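Local coordinates for peptidyl-prolyl cis-trans isomerase (Hirschia baltica, PDB 5EX2), which probably catalyses the cis-trans isomerisation of peptide bonds preceding proline, as a periplasmic folding helper of the cyclophilin family, at residues I129-D134 against V145-P150. Residues are numbered along the deposited sequence; the frame is centred on the assembly and turned at random.
Sequences IETRQD and VESWMP. With MG (magnesium ion), chain C.
Glu130 and Trp148 form a hydrogen-bonded antiparallel pair, Glu130 N to Trp148 O and Trp148 N to Glu130 O both 2.9 Å, and their side chains make the tight part of this contact. Trp148 CG sits between its backbone N and carbonyl carbon (chi1 53°), which lays the indole back over the neighbouring strand. Glu130 CB meets one face of the five-membered ring, 3.9 Å from its centroid, a CH-pi contact, while OE1 reaches Trp148 NE1 at 3.0 Å in a bent, weak hydrogen bond (130°). OE1 also forms a salt bridge with Arg179, and OE2 a hydrogen bond with Gln119. An alanine in place of Trp148 would probably leave a gap beside Glu130 CB and CG and cost OE1 the NE1 bond. On the opposite face of the sheet, Ser147 OG donates to Thr131 OG1 (2.8 Å), which in turn donates to the Arg132 carbonyl O, in the carbonyl plane, on a lone pair. Looser are the partly exposed Arg132 and Glu146, side by side but turned to Gln119 and Arg183. Further along, Gln133 OE1 binds magnesium with three waters, Gln115 and Glu135. Strands 127-132 and 145-148 are neighbours in a five-stranded antiparallel sheet distinct from the eight-stranded cyclophilin barrel.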
ATOM      1  N   ILE A 129       7.166  -6.673  -3.471  1.00  8.69           N
ATOM      2  CA  ILE A 129       8.446  -6.041  -3.720  1.00  8.40           C
ATOM      3  C   ILE A 129       9.029  -6.634  -4.989  1.00  9.02           C
ATOM      4  O   ILE A 129       8.910  -7.834  -5.211  1.00 10.69           O
ATOM      5  CB  ILE A 129       9.438  -6.251  -2.557  1.00  9.90           C
ATOM      6  CG1 ILE A 129       8.850  -5.772  -1.226  1.00 11.09           C
ATOM      7  CG2 ILE A 129      10.776  -5.571  -2.854  1.00 10.43           C
ATOM      8  CD1 ILE A 129       8.715  -4.277  -1.112  1.00 11.08           C
ATOM      9  N   GLU A 130       9.597  -5.785  -5.839  1.00  7.83           N
ATOM     10  CA  GLU A 130      10.402  -6.226  -6.972  1.00  8.74           C
ATOM     11  C   GLU A 130      11.803  -5.679  -6.770  1.00  8.07           C
ATOM     12  O   GLU A 130      11.999  -4.606  -6.212  1.00  8.36           O
ATOM     13  CB  GLU A 130       9.812  -5.758  -8.311  1.00  8.00           C
ATOM     14  CG  GLU A 130      10.567  -6.279  -9.502  1.00 10.31           C
ATOM     15  CD  GLU A 130       9.859  -6.045 -10.810  1.00 11.62           C
ATOM     16  OE1 GLU A 130       8.967  -5.172 -10.882  1.00 12.74           O
ATOM     17  OE2 GLU A 130      10.204  -6.745 -11.768  1.00 15.07           O
ATOM     18  N   THR A 131      12.799  -6.433  -7.212  1.00  8.60           N
ATOM     19  CA  THR A 131      14.155  -6.078  -6.875  1.00  8.69           C
ATOM     20  C   THR A 131      15.140  -6.493  -7.929  1.00  8.35           C
ATOM     21  O   THR A 131      14.932  -7.473  -8.620  1.00  9.97           O
ATOM     22  CB  THR A 131      14.549  -6.726  -5.541  1.00  9.19           C
ATOM     23  OG1 THR A 131      15.808  -6.231  -5.090  1.00  9.03           O
ATOM     24  CG2 THR A 131      14.563  -8.254  -5.612  1.00 11.26           C
ATOM     25  N   ARG A 132      16.209  -5.710  -8.031  1.00  8.46           N
ATOM     26  CA  ARG A 132      17.421  -6.164  -8.689  1.00  8.86           C
ATOM     27  C   ARG A 132      18.032  -7.269  -7.827  1.00  8.91           C
ATOM     28  O   ARG A 132      17.680  -7.442  -6.661  1.00  9.06           O
ATOM     29  CB  ARG A 132      18.381  -4.992  -8.905  1.00  9.18           C
ATOM     30  CG  ARG A 132      17.757  -3.830  -9.658  1.00 11.66           C
ATOM     31  CD  ARG A 132      17.347  -4.209 -11.065  1.00 17.62           C
ATOM     32  NE  ARG A 132      18.507  -4.413 -11.921  1.00 18.07           N
ATOM     33  CZ  ARG A 132      18.439  -4.730 -13.211  1.00 22.06           C
ATOM     34  NH1 ARG A 132      17.260  -4.860 -13.814  1.00 19.75           N
ATOM     35  NH2 ARG A 132      19.551  -4.888 -13.904  1.00 19.84           N
ATOM     36  N   GLN A 133      18.921  -8.054  -8.411  1.00  9.19           N
ATOM     37  CA  GLN A 133      19.401  -9.240  -7.727  1.00  9.26           C
ATOM     38  C   GLN A 133      20.240  -8.923  -6.500  1.00  9.55           C
ATOM     39  O   GLN A 133      21.096  -8.044  -6.520  1.00 10.15           O
ATOM     40  CB  GLN A 133      20.202 -10.099  -8.708  1.00  9.74           C
ATOM     41  CG  GLN A 133      19.305 -10.835  -9.663  1.00 10.01           C
ATOM     42  CD  GLN A 133      18.469 -11.905  -9.001  1.00 11.33           C
ATOM     43  OE1 GLN A 133      18.683 -12.255  -7.828  1.00 14.03           O
ATOM     44  NE2 GLN A 133      17.528 -12.450  -9.746  1.00 13.88           N
ATOM     45  N   ASP A 134      20.020  -9.691  -5.436  1.00  9.42           N
ATOM     46  CA  ASP A 134      20.690  -9.469  -4.160  1.00 10.96           C
ATOM     47  C   ASP A 134      22.202  -9.578  -4.269  1.00 11.84           C
ATOM     48  O   ASP A 134      22.928  -8.932  -3.517  1.00 11.52           O
ATOM     49  CB  ASP A 134      20.165 -10.471  -3.131  1.00 13.19           C
ATOM     50  CG  ASP A 134      18.660 -10.454  -3.047  1.00 16.72           C
ATOM     51  OD1 ASP A 134      18.109  -9.657  -2.274  1.00 25.13           O
ATOM     52  OD2 ASP A 134      18.022 -11.237  -3.780  1.00 37.70           O
ATOM     53  N   VAL A 145      20.806  -2.905  -2.853  1.00  9.40           N
ATOM     54  CA  VAL A 145      20.322  -3.083  -4.212  1.00  9.81           C
ATOM     55  C   VAL A 145      19.058  -2.279  -4.374  1.00  8.87           C
ATOM     56  O   VAL A 145      18.394  -1.945  -3.388  1.00 10.15           O
ATOM     57  CB  VAL A 145      20.034  -4.553  -4.566  1.00  9.81           C
ATOM     58  CG1 VAL A 145      21.278  -5.362  -4.448  1.00 11.27           C
ATOM     59  CG2 VAL A 145      18.895  -5.137  -3.705  1.00 13.56           C
ATOM     60  N   GLU A 146      18.722  -1.983  -5.624  1.00  9.50           N
ATOM     61  CA  GLU A 146      17.516  -1.243  -5.921  1.00 10.75           C
ATOM     62  C   GLU A 146      16.284  -2.140  -5.826  1.00  9.14           C
ATOM     63  O   GLU A 146      16.240  -3.230  -6.401  1.00 10.14           O
ATOM     64  CB  GLU A 146      17.629  -0.628  -7.310  1.00  9.83           C
ATOM     65  CG  GLU A 146      16.487   0.286  -7.667  1.00 11.18           C
ATOM     66  CD  GLU A 146      16.733   1.036  -8.935  1.00 15.48           C
ATOM     67  OE1 GLU A 146      17.560   1.967  -8.913  1.00 17.23           O
ATOM     68  OE2 GLU A 146      16.074   0.710  -9.937  1.00 17.32           O
ATOM     69  N   SER A 147      15.282  -1.670  -5.090  1.00  9.54           N
ATOM     70  CA  SER A 147      14.013  -2.379  -4.980  1.00  7.60           C
ATOM     71  C   SER A 147      12.861  -1.391  -5.057  1.00  8.69           C
ATOM     72  O   SER A 147      13.065  -0.200  -4.908  1.00  9.27           O
ATOM     73  CB  SER A 147      13.942  -3.163  -3.681  1.00  8.61           C
ATOM     74  OG  SER A 147      15.053  -4.057  -3.568  1.00  9.02           O
ATOM     75  N   TRP A 148      11.663  -1.890  -5.306  1.00  8.95           N
ATOM     76  CA  TRP A 148      10.493  -1.021  -5.353  1.00  8.57           C
ATOM     77  C   TRP A 148       9.247  -1.823  -5.020  1.00  9.16           C
ATOM     78  O   TRP A 148       9.275  -3.047  -5.037  1.00  8.70           O
ATOM     79  CB  TRP A 148      10.379  -0.344  -6.730  1.00  8.97           C
ATOM     80  CG  TRP A 148      10.410  -1.274  -7.919  1.00  9.89           C
ATOM     81  CD1 TRP A 148       9.327  -1.730  -8.627  1.00  8.97           C
ATOM     82  CD2 TRP A 148      11.575  -1.831  -8.562  1.00  9.91           C
ATOM     83  NE1 TRP A 148       9.751  -2.528  -9.658  1.00 10.24           N
ATOM     84  CE2 TRP A 148      11.118  -2.623  -9.628  1.00 10.75           C
ATOM     85  CE3 TRP A 148      12.952  -1.747  -8.326  1.00 10.75           C
ATOM     86  CZ2 TRP A 148      11.987  -3.321 -10.464  1.00 14.71           C
ATOM     87  CZ3 TRP A 148      13.817  -2.454  -9.155  1.00 12.23           C
ATOM     88  CH2 TRP A 148      13.327  -3.225 -10.207  1.00 13.75           C
ATOM     89  N   MET A 149       8.160  -1.133  -4.682  1.00  7.77           N
ATOM     90  CA  MET A 149       6.901  -1.797  -4.457  1.00  8.50           C
ATOM     91  C   MET A 149       6.083  -1.671  -5.723  1.00 11.49           C
ATOM     92  O   MET A 149       5.577  -0.579  -6.027  1.00  8.51           O
ATOM     93  CB  MET A 149       6.158  -1.190  -3.271  1.00  8.45           C
ATOM     94  CG  MET A 149       4.780  -1.782  -3.079  1.00  9.31           C
ATOM     95  SD  MET A 149       4.141  -1.555  -1.408  1.00 11.13           S
ATOM     96  CE  MET A 149       3.966   0.216  -1.317  1.00 11.17           C
ATOM     97  N   PRO A 150       5.949  -2.770  -6.467  1.00  7.72           N
ATOM     98  CA  PRO A 150       5.244  -2.675  -7.746  1.00  8.92           C
ATOM     99  C   PRO A 150       3.773  -2.386  -7.572  1.00  8.31           C
ATOM    100  O   PRO A 150       3.211  -2.661  -6.517  1.00  8.67           O
ATOM    101  CB  PRO A 150       5.454  -4.056  -8.358  1.00  7.73           C
ATOM    102  CG  PRO A 150       5.638  -4.949  -7.203  1.00 12.60           C
ATOM    103  CD  PRO A 150       6.427  -4.139  -6.216  1.00 10.35           C
TER
HETATM  104 MG    MG C 301      19.613 -14.102  -6.659  1.00 10.48          MG
HETATM  105  O   HOH W   1      20.248 -14.814  -8.786  1.00 16.11           O
HETATM  106  O   HOH W   2      19.766 -16.294  -5.998  1.00 24.66           O
HETATM  107  O   HOH W   3      18.841 -13.302  -4.466  1.00 20.77           O